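Local coordinates for cytoplasmic export protein 1 (Saccharomyces cerevisiae, PDB 3VWA) that may collect tRNA from nuclear export receptors at the nuclear pore complex and deliver aminoacylated tRNA to the translation machinery, at residues E22-Q27 against Y171-S176; L128-K133 against G148-S153; F161-R166 against E181-I186. All coordinates share one frame; numbering follows the deposited sequence.

All three contacts lie in the N-terminal kinase-like domain, well away from the HEAT repeats annotated further along the chain. Contact 2 is in the middle, its centre about 12 Å from those of contacts 1 and 3, whose centres are about 18 Å apart. Helix 160-174 gives its C-terminal end to contact 1 and its N-terminal part to contact 3. Along the chain, contact 2 falls wholly between the segments of contact 1 and closes before contact 3 opens, whereas contacts 1 and 3 interleave. Probable hydrogen bonds join the sites: Trp26 to Glu150, Tyr171 to Gly129, and Ser153 to Arg166. Helix 160-174 thus ties the N-terminal sheet to the loops of the domain's C-terminal half.

Contact 1 (E22-Q27 against Y171-S176)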
ATOM      1  N   GLU A  22       6.248  22.289  14.003  1.00 41.34           N
ATOM      2  CA  GLU A  22       6.438  23.647  14.429  1.00 45.80           C
ATOM      3  C   GLU A  22       7.926  23.806  14.569  1.00 47.08           C
ATOM      4  O   GLU A  22       8.593  22.864  14.930  1.00 45.23           O
ATOM      5  CB  GLU A  22       5.855  23.813  15.818  1.00 49.44           C
ATOM      6  CG  GLU A  22       4.595  24.641  15.899  1.00 58.02           C
ATOM      7  CD  GLU A  22       4.694  25.698  16.982  1.00 56.86           C
ATOM      8  OE1 GLU A  22       5.337  25.455  18.033  1.00 58.03           O
ATOM      9  OE2 GLU A  22       4.138  26.784  16.767  1.00 64.19           O
ATOM     10  N   THR A  23       8.432  25.010  14.331  1.00 44.98           N
ATOM     11  CA  THR A  23       9.845  25.331  14.475  1.00 44.22           C
ATOM     12  C   THR A  23       9.858  26.744  15.031  1.00 42.56           C
ATOM     13  O   THR A  23       8.807  27.327  15.207  1.00 44.40           O
ATOM     14  CB  THR A  23      10.556  25.120  13.114  1.00 44.59           C
ATOM     15  OG1 THR A  23      11.069  23.788  13.090  1.00 42.50           O
ATOM     16  CG2 THR A  23      11.663  26.077  12.846  1.00 40.90           C
ATOM     17  N   ALA A  24      11.017  27.284  15.364  1.00 46.23           N
ATOM     18  CA  ALA A  24      11.051  28.633  15.882  1.00 45.78           C
ATOM     19  C   ALA A  24      10.609  29.643  14.828  1.00 48.77           C
ATOM     20  O   ALA A  24      10.157  30.733  15.193  1.00 46.65           O
ATOM     21  CB  ALA A  24      12.442  28.980  16.390  1.00 45.14           C
ATOM     22  N   LEU A  25      10.764  29.314  13.534  1.00 43.26           N
ATOM     23  CA  LEU A  25      10.416  30.281  12.473  1.00 40.22           C
ATOM     24  C   LEU A  25       9.109  30.037  11.694  1.00 40.29           C
ATOM     25  O   LEU A  25       8.610  30.948  11.030  1.00 37.15           O
ATOM     26  CB  LEU A  25      11.544  30.422  11.489  1.00 36.87           C
ATOM     27  CG  LEU A  25      12.756  30.991  12.171  1.00 37.02           C
ATOM     28  CD1 LEU A  25      13.896  30.880  11.211  1.00 36.31           C
ATOM     29  CD2 LEU A  25      12.559  32.438  12.622  1.00 39.20           C
ATOM     30  N   TRP A  26       8.587  28.814  11.766  1.00 36.21           N
ATOM     31  CA  TRP A  26       7.481  28.368  10.931  1.00 35.91           C
ATOM     32  C   TRP A  26       6.623  27.377  11.650  1.00 38.55           C
ATOM     33  O   TRP A  26       7.124  26.524  12.413  1.00 37.66           O
ATOM     34  CB  TRP A  26       7.985  27.675   9.644  1.00 31.08           C
ATOM     35  CG  TRP A  26       8.856  28.566   8.826  1.00 29.76           C
ATOM     36  CD1 TRP A  26      10.241  28.685   8.864  1.00 30.31           C
ATOM     37  CD2 TRP A  26       8.432  29.536   7.819  1.00 28.54           C
ATOM     38  NE1 TRP A  26      10.662  29.651   7.984  1.00 23.24           N
ATOM     39  CE2 TRP A  26       9.644  30.183   7.338  1.00 24.27           C
ATOM     40  CE3 TRP A  26       7.200  29.933   7.301  1.00 28.87           C
ATOM     41  CZ2 TRP A  26       9.608  31.177   6.380  1.00 26.98           C
ATOM     42  CZ3 TRP A  26       7.187  30.912   6.315  1.00 25.28           C
ATOM     43  CH2 TRP A  26       8.368  31.521   5.879  1.00 27.16           C
ATOM     44  N   GLN A  27       5.326  27.454  11.369  1.00 33.84           N
ATOM     45  CA  GLN A  27       4.408  26.318  11.582  1.00 35.29           C
ATOM     46  C   GLN A  27       4.111  25.651  10.251  1.00 34.86           C
ATOM     47  O   GLN A  27       3.978  26.319   9.220  1.00 35.13           O
ATOM     48  CB  GLN A  27       3.100  26.781  12.193  1.00 34.14           C
ATOM     49  CG  GLN A  27       3.256  27.181  13.641  1.00 36.32           C
ATOM     50  CD  GLN A  27       1.989  27.796  14.156  1.00 45.54           C
ATOM     51  OE1 GLN A  27       1.528  28.832  13.642  1.00 43.93           O
ATOM     52  NE2 GLN A  27       1.393  27.161  15.162  1.00 46.58           N
ATOM     53  N   TYR A 171      21.067  31.456  13.543  1.00 40.76           N
ATOM     54  CA  TYR A 171      21.447  30.417  14.506  1.00 45.88           C
ATOM     55  C   TYR A 171      21.121  30.759  15.954  1.00 46.33           C
ATOM     56  O   TYR A 171      20.794  29.876  16.725  1.00 49.13           O
ATOM     57  CB  TYR A 171      22.922  30.034  14.321  1.00 47.26           C
ATOM     58  CG  TYR A 171      23.056  29.079  13.174  1.00 45.14           C
ATOM     59  CD1 TYR A 171      22.901  27.704  13.367  1.00 45.50           C
ATOM     60  CD2 TYR A 171      23.246  29.548  11.890  1.00 44.79           C
ATOM     61  CE1 TYR A 171      22.996  26.817  12.307  1.00 46.15           C
ATOM     62  CE2 TYR A 171      23.340  28.674  10.813  1.00 43.68           C
ATOM     63  CZ  TYR A 171      23.212  27.319  11.033  1.00 40.39           C
ATOM     64  OH  TYR A 171      23.292  26.470   9.980  1.00 37.13           O
ATOM     65  N   ASN A 172      21.176  32.048  16.301  1.00 52.51           N
ATOM     66  CA  ASN A 172      20.735  32.517  17.618  1.00 49.17           C
ATOM     67  C   ASN A 172      19.229  32.361  17.828  1.00 49.81           C
ATOM     68  O   ASN A 172      18.781  31.997  18.927  1.00 42.24           O
ATOM     69  CB  ASN A 172      21.149  33.977  17.848  1.00 49.75           C
ATOM     70  N   ILE A 173      18.453  32.651  16.776  1.00 48.82           N
ATOM     71  CA  ILE A 173      17.009  32.506  16.831  1.00 45.43           C
ATOM     72  C   ILE A 173      16.696  31.029  17.011  1.00 47.67           C
ATOM     73  O   ILE A 173      15.960  30.650  17.916  1.00 47.64           O
ATOM     74  CB  ILE A 173      16.320  33.099  15.566  1.00 46.54           C
ATOM     75  CG1 ILE A 173      16.238  34.625  15.698  1.00 44.25           C
ATOM     76  CG2 ILE A 173      14.949  32.462  15.336  1.00 42.44           C
ATOM     77  CD1 ILE A 173      16.493  35.386  14.409  1.00 49.27           C
ATOM     78  N   ILE A 174      17.281  30.188  16.164  1.00 48.46           N
ATOM     79  CA  ILE A 174      17.002  28.760  16.233  1.00 49.38           C
ATOM     80  C   ILE A 174      17.598  28.072  17.466  1.00 52.97           C
ATOM     81  O   ILE A 174      17.264  26.918  17.729  1.00 54.54           O
ATOM     82  CB  ILE A 174      17.442  28.024  14.957  1.00 48.49           C
ATOM     83  CG1 ILE A 174      16.680  28.579  13.759  1.00 46.38           C
ATOM     84  CG2 ILE A 174      17.182  26.524  15.099  1.00 47.95           C
ATOM     85  CD1 ILE A 174      15.255  28.086  13.697  1.00 48.94           C
ATOM     86  N   GLY A 175      18.454  28.769  18.220  1.00 54.36           N
ATOM     87  CA  GLY A 175      19.003  28.210  19.458  1.00 55.69           C
ATOM     88  C   GLY A 175      19.849  27.018  19.082  1.00 60.65           C
ATOM     89  O   GLY A 175      19.717  25.932  19.648  1.00 69.96           O
ATOM     90  N   SER A 176      20.710  27.236  18.096  1.00 60.05           N
ATOM     91  CA  SER A 176      21.528  26.189  17.507  1.00 59.92           C
ATOM     92  C   SER A 176      22.947  26.689  17.269  1.00 58.79           C
ATOM     93  O   SER A 176      23.191  27.911  17.153  1.00 53.15           O
ATOM     94  CB  SER A 176      20.930  25.732  16.166  1.00 56.97           C
ATOM     95  OG  SER A 176      21.765  24.764  15.556  1.00 56.33           O
TER
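The turn joining strands 21-22 and 26-33 of the N-terminal sheet meets the last turn of helix 160-174, with Ala24 and Leu25 facing Ile173 and Ile174. The side chains meet through apolar groups. Leu25 sends its two methyls to different isoleucines: CD2 comes 3.6 Å from CG2 of Ile173, while CD1 stands 4.0 Å from CD1 of Ile174. A leucine suits the place because its fork serves two neighbours, and its chain crosses both at about a right angle. With chi1 at -64°, CG lies beside the backbone N, and the fork is carried closer to the helix than its CB alone would bring it. Ala24 points toward the helix, and its single methyl, 4.0 Å from Ile174 CD1, is small enough to let the two backbones approach. Thr23 adds a looser methyl contact, CG2 to Ile174 CD1 at 4.2 Å. Trimming Leu25 to an alanine would probably open a gap beside Ile173 CG2 and leave the Ile174 methyl less firmly placed.

Both backbones turn sharply here. The Thr23 N-H bonds to Trp26 O at 2.8 Å, closing the hairpin turn, and Gly175, with its positive phi, is the C-prime residue of a Schellman motif, Ser176 N reaching Tyr171 O. A β-hairpin turn thus abuts a Schellman-capped helix end; by position it probably corresponds to the hairpin carrying the glycine-rich loop in true protein kinases.

Contact 2 (L128-K133 against G148-S153); sequences LGTLSK and GLELCS
Thr130 and Gly148 bring together two loops of the kinase-like domain, 128-133 and 148-153, which by position probably correspond to the catalytic loop and the DFG region of true protein kinases. The likeness extends to Asp187, whose carboxylate accepts the backbone N-H groups of Leu128 and Gly129, much as the helix F aspartate of kinases holds the catalytic loop.

The polar link is direct and short. Thr130 OG1 donates to Gly148 O at 2.7 Å, meeting the carbonyl at a C=O...donor angle of 146° and only modestly tilted from its plane. A chi1 of 64° places OG1 between the backbone N and carbonyl carbon, and this rotation turns the methyl CG2 to Leu151. Threonine therefore suits the site twice over, with one branch for a carbonyl and one for an apolar neighbour.

Apolar contacts flank the bond. Thr130 CG2 lies 3.8 Å from Leu151 CB, and the two side chains pass at a slant. Leu128 starts away from the other loop, but its CD2 returns to within 4.1 Å of Leu149 CD1. Apart from these apolar pairs, the same methyl rests against Gly148 O.

The two glycines suit their places for different reasons. Gly129 has a positive phi, and a CB there would sit a tight 3.4 Å from Leu151 CD1 across the contact; Gly148 suits its own backbone angles, at which a CB would jam against the preceding carbonyl oxygen.

Leu149 to Cys152 form a type I β turn, Cys152 N bonding to Leu149 O. A water between the loops completes the join: it donates to Leu128 O and Gly148 O, so that the latter accepts two bonds, and it takes the Leu151 N-H at 2.8 Å.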
ATOM      1  N   LEU A 128      23.253  28.157   1.159  1.00 41.19           N
ATOM      2  CA  LEU A 128      21.973  27.743   1.732  1.00 36.59           C
ATOM      3  C   LEU A 128      22.011  28.131   3.173  1.00 37.92           C
ATOM      4  O   LEU A 128      21.168  28.890   3.620  1.00 39.87           O
ATOM      5  CB  LEU A 128      21.716  26.237   1.563  1.00 34.82           C
ATOM      6  CG  LEU A 128      20.269  25.685   1.493  1.00 37.21           C
ATOM      7  CD1 LEU A 128      20.154  24.248   1.976  1.00 30.21           C
ATOM      8  CD2 LEU A 128      19.185  26.566   2.144  1.00 37.62           C
ATOM      9  N   GLY A 129      22.987  27.580   3.896  1.00 39.26           N
ATOM     10  CA  GLY A 129      23.336  28.035   5.215  1.00 35.06           C
ATOM     11  C   GLY A 129      22.541  27.482   6.362  1.00 38.07           C
ATOM     12  O   GLY A 129      22.971  27.581   7.535  1.00 34.72           O
ATOM     13  N   THR A 130      21.400  26.872   6.038  1.00 38.06           N
ATOM     14  CA  THR A 130      20.410  26.446   7.032  1.00 34.50           C
ATOM     15  C   THR A 130      20.255  24.900   7.135  1.00 35.48           C
ATOM     16  O   THR A 130      19.307  24.421   7.772  1.00 30.98           O
ATOM     17  CB  THR A 130      19.030  27.002   6.644  1.00 33.88           C
ATOM     18  OG1 THR A 130      18.653  26.394   5.388  1.00 28.96           O
ATOM     19  CG2 THR A 130      19.019  28.634   6.565  1.00 25.66           C
ATOM     20  N   LEU A 131      21.129  24.138   6.491  1.00 34.92           N
ATOM     21  CA  LEU A 131      21.021  22.650   6.494  1.00 39.63           C
ATOM     22  C   LEU A 131      20.919  22.046   7.898  1.00 38.17           C
ATOM     23  O   LEU A 131      21.799  22.222   8.726  1.00 36.85           O
ATOM     24  CB  LEU A 131      22.226  22.010   5.810  1.00 37.40           C
ATOM     25  CG  LEU A 131      22.274  21.821   4.303  1.00 43.54           C
ATOM     26  CD1 LEU A 131      23.708  21.609   3.874  1.00 36.98           C
ATOM     27  CD2 LEU A 131      21.465  20.617   3.855  1.00 45.29           C
ATOM     28  N   SER A 132      19.846  21.321   8.167  1.00 40.15           N
ATOM     29  CA  SER A 132      19.639  20.787   9.504  1.00 37.03           C
ATOM     30  C   SER A 132      18.572  19.699   9.417  1.00 35.16           C
ATOM     31  O   SER A 132      18.056  19.400   8.343  1.00 33.67           O
ATOM     32  CB  SER A 132      19.222  21.927  10.461  1.00 40.74           C
ATOM     33  OG  SER A 132      17.809  22.118  10.534  1.00 42.35           O
ATOM     34  N   LYS A 133      18.202  19.118  10.544  1.00 31.77           N
ATOM     35  CA  LYS A 133      17.213  18.086  10.501  1.00 34.30           C
ATOM     36  C   LYS A 133      15.880  18.670  10.044  1.00 35.73           C
ATOM     37  O   LYS A 133      15.082  18.006   9.369  1.00 29.17           O
ATOM     38  CB  LYS A 133      17.140  17.381  11.838  1.00 39.50           C
ATOM     39  CG  LYS A 133      18.414  16.577  12.126  1.00 42.02           C
ATOM     40  CD  LYS A 133      18.334  15.920  13.495  1.00 49.31           C
ATOM     41  CE  LYS A 133      19.584  16.200  14.309  1.00 55.45           C
ATOM     42  NZ  LYS A 133      19.264  16.194  15.770  1.00 60.72           N
ATOM     43  N   GLY A 148      13.659  25.819   3.701  1.00 30.20           N
ATOM     44  CA  GLY A 148      14.373  26.735   4.595  1.00 28.45           C
ATOM     45  C   GLY A 148      15.382  27.614   3.907  1.00 31.67           C
ATOM     46  O   GLY A 148      16.609  27.389   3.947  1.00 27.91           O
ATOM     47  N   LEU A 149      14.856  28.703   3.385  1.00 34.13           N
ATOM     48  CA  LEU A 149      15.567  29.544   2.463  1.00 31.95           C
ATOM     49  C   LEU A 149      15.880  30.898   3.161  1.00 34.05           C
ATOM     50  O   LEU A 149      16.286  31.882   2.520  1.00 33.74           O
ATOM     51  CB  LEU A 149      14.633  29.678   1.261  1.00 33.59           C
ATOM     52  CG  LEU A 149      14.944  28.991  -0.085  1.00 37.34           C
ATOM     53  CD1 LEU A 149      15.967  27.837  -0.060  1.00 35.08           C
ATOM     54  CD2 LEU A 149      13.653  28.617  -0.809  1.00 35.34           C
ATOM     55  N   GLU A 150      15.737  30.920   4.490  1.00 31.91           N
ATOM     56  CA  GLU A 150      15.959  32.149   5.304  1.00 36.11           C
ATOM     57  C   GLU A 150      17.275  32.883   5.040  1.00 39.41           C
ATOM     58  O   GLU A 150      17.316  34.121   4.990  1.00 38.70           O
ATOM     59  CB  GLU A 150      15.864  31.858   6.804  1.00 35.18           C
ATOM     60  CG  GLU A 150      14.506  31.340   7.249  1.00 36.10           C
ATOM     61  CD  GLU A 150      14.309  29.854   7.023  1.00 35.17           C
ATOM     62  OE1 GLU A 150      15.237  29.175   6.555  1.00 32.60           O
ATOM     63  OE2 GLU A 150      13.213  29.346   7.339  1.00 42.64           O
ATOM     64  N   LEU A 151      18.348  32.118   4.880  1.00 39.70           N
ATOM     65  CA  LEU A 151      19.683  32.686   4.736  1.00 38.73           C
ATOM     66  C   LEU A 151      20.146  32.667   3.276  1.00 36.17           C
ATOM     67  O   LEU A 151      21.203  33.158   2.944  1.00 35.43           O
ATOM     68  CB  LEU A 151      20.659  31.876   5.608  1.00 38.00           C
ATOM     69  CG  LEU A 151      20.557  32.061   7.128  1.00 42.01           C
ATOM     70  CD1 LEU A 151      21.713  31.314   7.783  1.00 41.34           C
ATOM     71  CD2 LEU A 151      20.637  33.530   7.503  1.00 43.15           C
ATOM     72  N   CYS A 152      19.347  32.071   2.409  1.00 39.84           N
ATOM     73  CA  CYS A 152      19.781  31.778   1.062  1.00 41.02           C
ATOM     74  C   CYS A 152      20.086  33.037   0.251  1.00 40.55           C
ATOM     75  O   CYS A 152      19.261  33.968   0.150  1.00 42.64           O
ATOM     76  CB  CYS A 152      18.699  30.980   0.350  1.00 42.47           C
ATOM     77  SG  CYS A 152      19.173  30.531  -1.323  1.00 39.77           S
ATOM     78  N   SER A 153      21.264  33.041  -0.339  1.00 37.88           N
ATOM     79  CA  SER A 153      21.702  34.111  -1.255  1.00 40.33           C
ATOM     80  C   SER A 153      22.717  33.577  -2.302  1.00 46.87           C
ATOM     81  O   SER A 153      23.336  32.504  -2.135  1.00 42.91           O
ATOM     82  CB  SER A 153      22.302  35.303  -0.472  1.00 36.51           C
ATOM     83  OG  SER A 153      22.675  34.938   0.864  1.00 36.39           O
TER
HETATM   84  O   HOH W   1      18.742  29.637   3.677  1.00 36.79           O

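Contact 3 (F161-R166 against E181-I186)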
ATOM      1  N   PHE A 161      31.157  39.167   5.287  1.00 55.85           N
ATOM      2  CA  PHE A 161      30.878  39.889   6.518  1.00 60.19           C
ATOM      3  C   PHE A 161      29.360  39.997   6.735  1.00 53.70           C
ATOM      4  O   PHE A 161      28.837  39.644   7.785  1.00 49.71           O
ATOM      5  CB  PHE A 161      31.533  41.278   6.484  1.00 64.00           C
ATOM      6  CG  PHE A 161      31.339  42.067   7.754  1.00 65.42           C
ATOM      7  CD1 PHE A 161      30.248  42.935   7.894  1.00 68.49           C
ATOM      8  CD2 PHE A 161      32.233  41.929   8.821  1.00 65.24           C
ATOM      9  CE1 PHE A 161      30.056  43.651   9.073  1.00 68.25           C
ATOM     10  CE2 PHE A 161      32.048  42.655  10.000  1.00 66.18           C
ATOM     11  CZ  PHE A 161      30.960  43.510  10.124  1.00 64.98           C
ATOM     12  N   GLU A 162      28.669  40.464   5.709  1.00 56.36           N
ATOM     13  CA  GLU A 162      27.217  40.652   5.725  1.00 59.15           C
ATOM     14  C   GLU A 162      26.478  39.319   6.059  1.00 58.04           C
ATOM     15  O   GLU A 162      25.604  39.263   6.947  1.00 44.55           O
ATOM     16  CB  GLU A 162      26.822  41.231   4.355  1.00 64.30           C
ATOM     17  CG  GLU A 162      25.437  41.829   4.240  1.00 65.81           C
ATOM     18  CD  GLU A 162      24.398  40.742   4.194  1.00 69.86           C
ATOM     19  OE1 GLU A 162      24.488  39.858   3.310  1.00 68.20           O
ATOM     20  OE2 GLU A 162      23.519  40.756   5.069  1.00 68.26           O
ATOM     21  N   PHE A 163      26.883  38.248   5.376  1.00 50.05           N
ATOM     22  CA  PHE A 163      26.264  36.941   5.542  1.00 43.98           C
ATOM     23  C   PHE A 163      26.460  36.380   6.971  1.00 39.38           C
ATOM     24  O   PHE A 163      25.555  35.825   7.558  1.00 34.02           O
ATOM     25  CB  PHE A 163      26.827  35.968   4.490  1.00 47.26           C
ATOM     26  CG  PHE A 163      26.344  34.550   4.673  1.00 44.28           C
ATOM     27  CD1 PHE A 163      25.250  34.064   3.945  1.00 46.21           C
ATOM     28  CD2 PHE A 163      26.934  33.725   5.614  1.00 40.68           C
ATOM     29  CE1 PHE A 163      24.769  32.768   4.153  1.00 39.77           C
ATOM     30  CE2 PHE A 163      26.455  32.442   5.824  1.00 39.60           C
ATOM     31  CZ  PHE A 163      25.381  31.966   5.085  1.00 35.36           C
ATOM     32  N   ALA A 164      27.667  36.525   7.496  1.00 37.88           N
ATOM     33  CA  ALA A 164      27.983  36.105   8.838  1.00 40.34           C
ATOM     34  C   ALA A 164      27.042  36.679   9.921  1.00 41.58           C
ATOM     35  O   ALA A 164      26.734  35.973  10.881  1.00 51.31           O
ATOM     36  CB  ALA A 164      29.442  36.427   9.140  1.00 41.88           C
ATOM     37  N   SER A 165      26.560  37.919   9.772  1.00 40.53           N
ATOM     38  CA  SER A 165      25.660  38.519  10.787  1.00 48.00           C
ATOM     39  C   SER A 165      24.272  37.879  10.738  1.00 43.92           C
ATOM     40  O   SER A 165      23.726  37.472  11.779  1.00 46.60           O
ATOM     41  CB  SER A 165      25.568  40.059  10.669  1.00 45.38           C
ATOM     42  OG  SER A 165      26.322  40.493   9.565  1.00 57.91           O
ATOM     43  N   ARG A 166      23.738  37.771   9.523  1.00 40.78           N
ATOM     44  CA  ARG A 166      22.528  37.017   9.272  1.00 41.27           C
ATOM     45  C   ARG A 166      22.678  35.609   9.821  1.00 39.35           C
ATOM     46  O   ARG A 166      21.882  35.162  10.644  1.00 46.08           O
ATOM     47  CB  ARG A 166      22.216  37.027   7.777  1.00 39.04           C
ATOM     48  CG  ARG A 166      21.996  38.436   7.296  1.00 38.43           C
ATOM     49  CD  ARG A 166      21.254  38.557   5.977  1.00 37.10           C
ATOM     50  NE  ARG A 166      22.139  38.469   4.822  1.00 36.43           N
ATOM     51  CZ  ARG A 166      22.203  37.419   4.006  1.00 37.53           C
ATOM     52  NH1 ARG A 166      23.048  37.438   2.972  1.00 38.22           N
ATOM     53  NH2 ARG A 166      21.426  36.344   4.212  1.00 32.00           N
ATOM     54  N   GLU A 181      31.306  30.742   9.967  1.00 56.32           N
ATOM     55  CA  GLU A 181      30.910  32.035   9.417  1.00 54.36           C
ATOM     56  C   GLU A 181      31.276  32.112   7.947  1.00 50.14           C
ATOM     57  O   GLU A 181      30.945  33.059   7.249  1.00 55.04           O
ATOM     58  CB  GLU A 181      31.570  33.147  10.225  1.00 49.96           C
ATOM     59  CG  GLU A 181      31.029  33.216  11.660  1.00 49.11           C
ATOM     60  CD  GLU A 181      31.783  34.241  12.507  1.00 53.27           C
ATOM     61  OE1 GLU A 181      33.054  34.191  12.520  1.00 49.27           O
ATOM     62  OE2 GLU A 181      31.098  35.114  13.123  1.00 44.94           O
ATOM     63  N   ASP A 182      31.975  31.099   7.479  1.00 45.93           N
ATOM     64  CA  ASP A 182      32.406  31.113   6.117  1.00 47.02           C
ATOM     65  C   ASP A 182      31.254  30.607   5.244  1.00 45.39           C
ATOM     66  O   ASP A 182      30.798  29.465   5.408  1.00 39.67           O
ATOM     67  CB  ASP A 182      33.679  30.273   5.938  1.00 44.69           C
ATOM     68  CG  ASP A 182      34.372  30.558   4.622  1.00 50.00           C
ATOM     69  OD1 ASP A 182      35.622  30.396   4.572  1.00 50.16           O
ATOM     70  OD2 ASP A 182      33.675  30.982   3.657  1.00 43.76           O
ATOM     71  N   PRO A 183      30.755  31.477   4.354  1.00 44.95           N
ATOM     72  CA  PRO A 183      29.758  31.146   3.339  1.00 49.51           C
ATOM     73  C   PRO A 183      30.206  30.066   2.361  1.00 54.14           C
ATOM     74  O   PRO A 183      29.367  29.465   1.690  1.00 63.63           O
ATOM     75  CB  PRO A 183      29.596  32.461   2.565  1.00 52.00           C
ATOM     76  CG  PRO A 183      29.970  33.514   3.534  1.00 48.55           C
ATOM     77  CD  PRO A 183      31.072  32.917   4.358  1.00 47.73           C
ATOM     78  N   ASN A 184      31.513  29.818   2.268  1.00 52.90           N
ATOM     79  CA  ASN A 184      32.025  28.916   1.250  1.00 50.92           C
ATOM     80  C   ASN A 184      32.170  27.518   1.757  1.00 48.59           C
ATOM     81  O   ASN A 184      32.410  26.579   0.994  1.00 49.77           O
ATOM     82  CB  ASN A 184      33.375  29.419   0.765  1.00 57.90           C
ATOM     83  CG  ASN A 184      33.266  30.771   0.106  1.00 53.81           C
ATOM     84  OD1 ASN A 184      32.588  30.919  -0.909  1.00 53.92           O
ATOM     85  ND2 ASN A 184      33.910  31.764   0.691  1.00 54.54           N
ATOM     86  N   THR A 185      32.040  27.399   3.069  1.00 48.26           N
ATOM     87  CA  THR A 185      32.225  26.160   3.760  1.00 44.75           C
ATOM     88  C   THR A 185      31.032  25.852   4.680  1.00 46.08           C
ATOM     89  O   THR A 185      30.951  24.743   5.260  1.00 43.85           O
ATOM     90  CB  THR A 185      33.490  26.238   4.632  1.00 44.80           C
ATOM     91  OG1 THR A 185      33.397  27.387   5.478  1.00 46.85           O
ATOM     92  CG2 THR A 185      34.769  26.278   3.780  1.00 41.09           C
ATOM     93  N   ILE A 186      30.129  26.817   4.860  1.00 40.11           N
ATOM     94  CA  ILE A 186      28.979  26.549   5.723  1.00 39.88           C
ATOM     95  C   ILE A 186      28.091  25.383   5.200  1.00 37.79           C
ATOM     96  O   ILE A 186      27.653  24.545   5.982  1.00 39.39           O
ATOM     97  CB  ILE A 186      28.157  27.812   6.093  1.00 37.33           C
ATOM     98  CG1 ILE A 186      27.291  27.531   7.324  1.00 39.08           C
ATOM     99  CG2 ILE A 186      27.322  28.338   4.916  1.00 33.74           C
ATOM    100  CD1 ILE A 186      26.518  28.740   7.829  1.00 40.71           C
TER
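Asp182 OD2, one residue before the Pro183 that packs on Phe163, receives two donors from Asn184. The backbone N-H gives the firmer bond, 2.8 Å long and fairly straight at 162°, and closes an Asx turn; it meets the oxygen from above the carboxylate plane. Asn184 ND2 adds a weak second bond. An aspartate suits this bend because its short chain can satisfy a backbone N-H two residues on, fixing the loop just before helix 186-198.

That bend presents Pro183 to helix 160-174, so that this helix of the kinase-like domain packs against the loop leading into helix 186-198. Its ring lies alongside Phe163, the two side chains running in opposite directions, with Pro183 CG 3.7 Å from Phe163 CD2 and Pro183 CB over one ring face, displaced toward the rim. With CG anti to the backbone N (chi1 174°), the phenylalanine ring extends off the helix far enough for its CZ to come 4.1 Å from Ile186 CG2. One aromatic ring thus spans the turn from the proline to the start of the next helix. Nearby, Ala164 CB meets Glu181 CB at 4.1 Å; a methyl this small allows the loop close to the helix.

On the helix itself, Arg166 grips Glu162 side-on. NE donates to OE2 at 2.7 Å and NH1 to OE1 at 2.8 Å; each oxygen accepts on its syn lone pair and lies nearly in the guanidinium plane.

These polar bonds stay within one segment, though Arg166 also reaches Ser153; what joins the segments is apolar packing, chiefly one buried ring against a proline and an isoleucine.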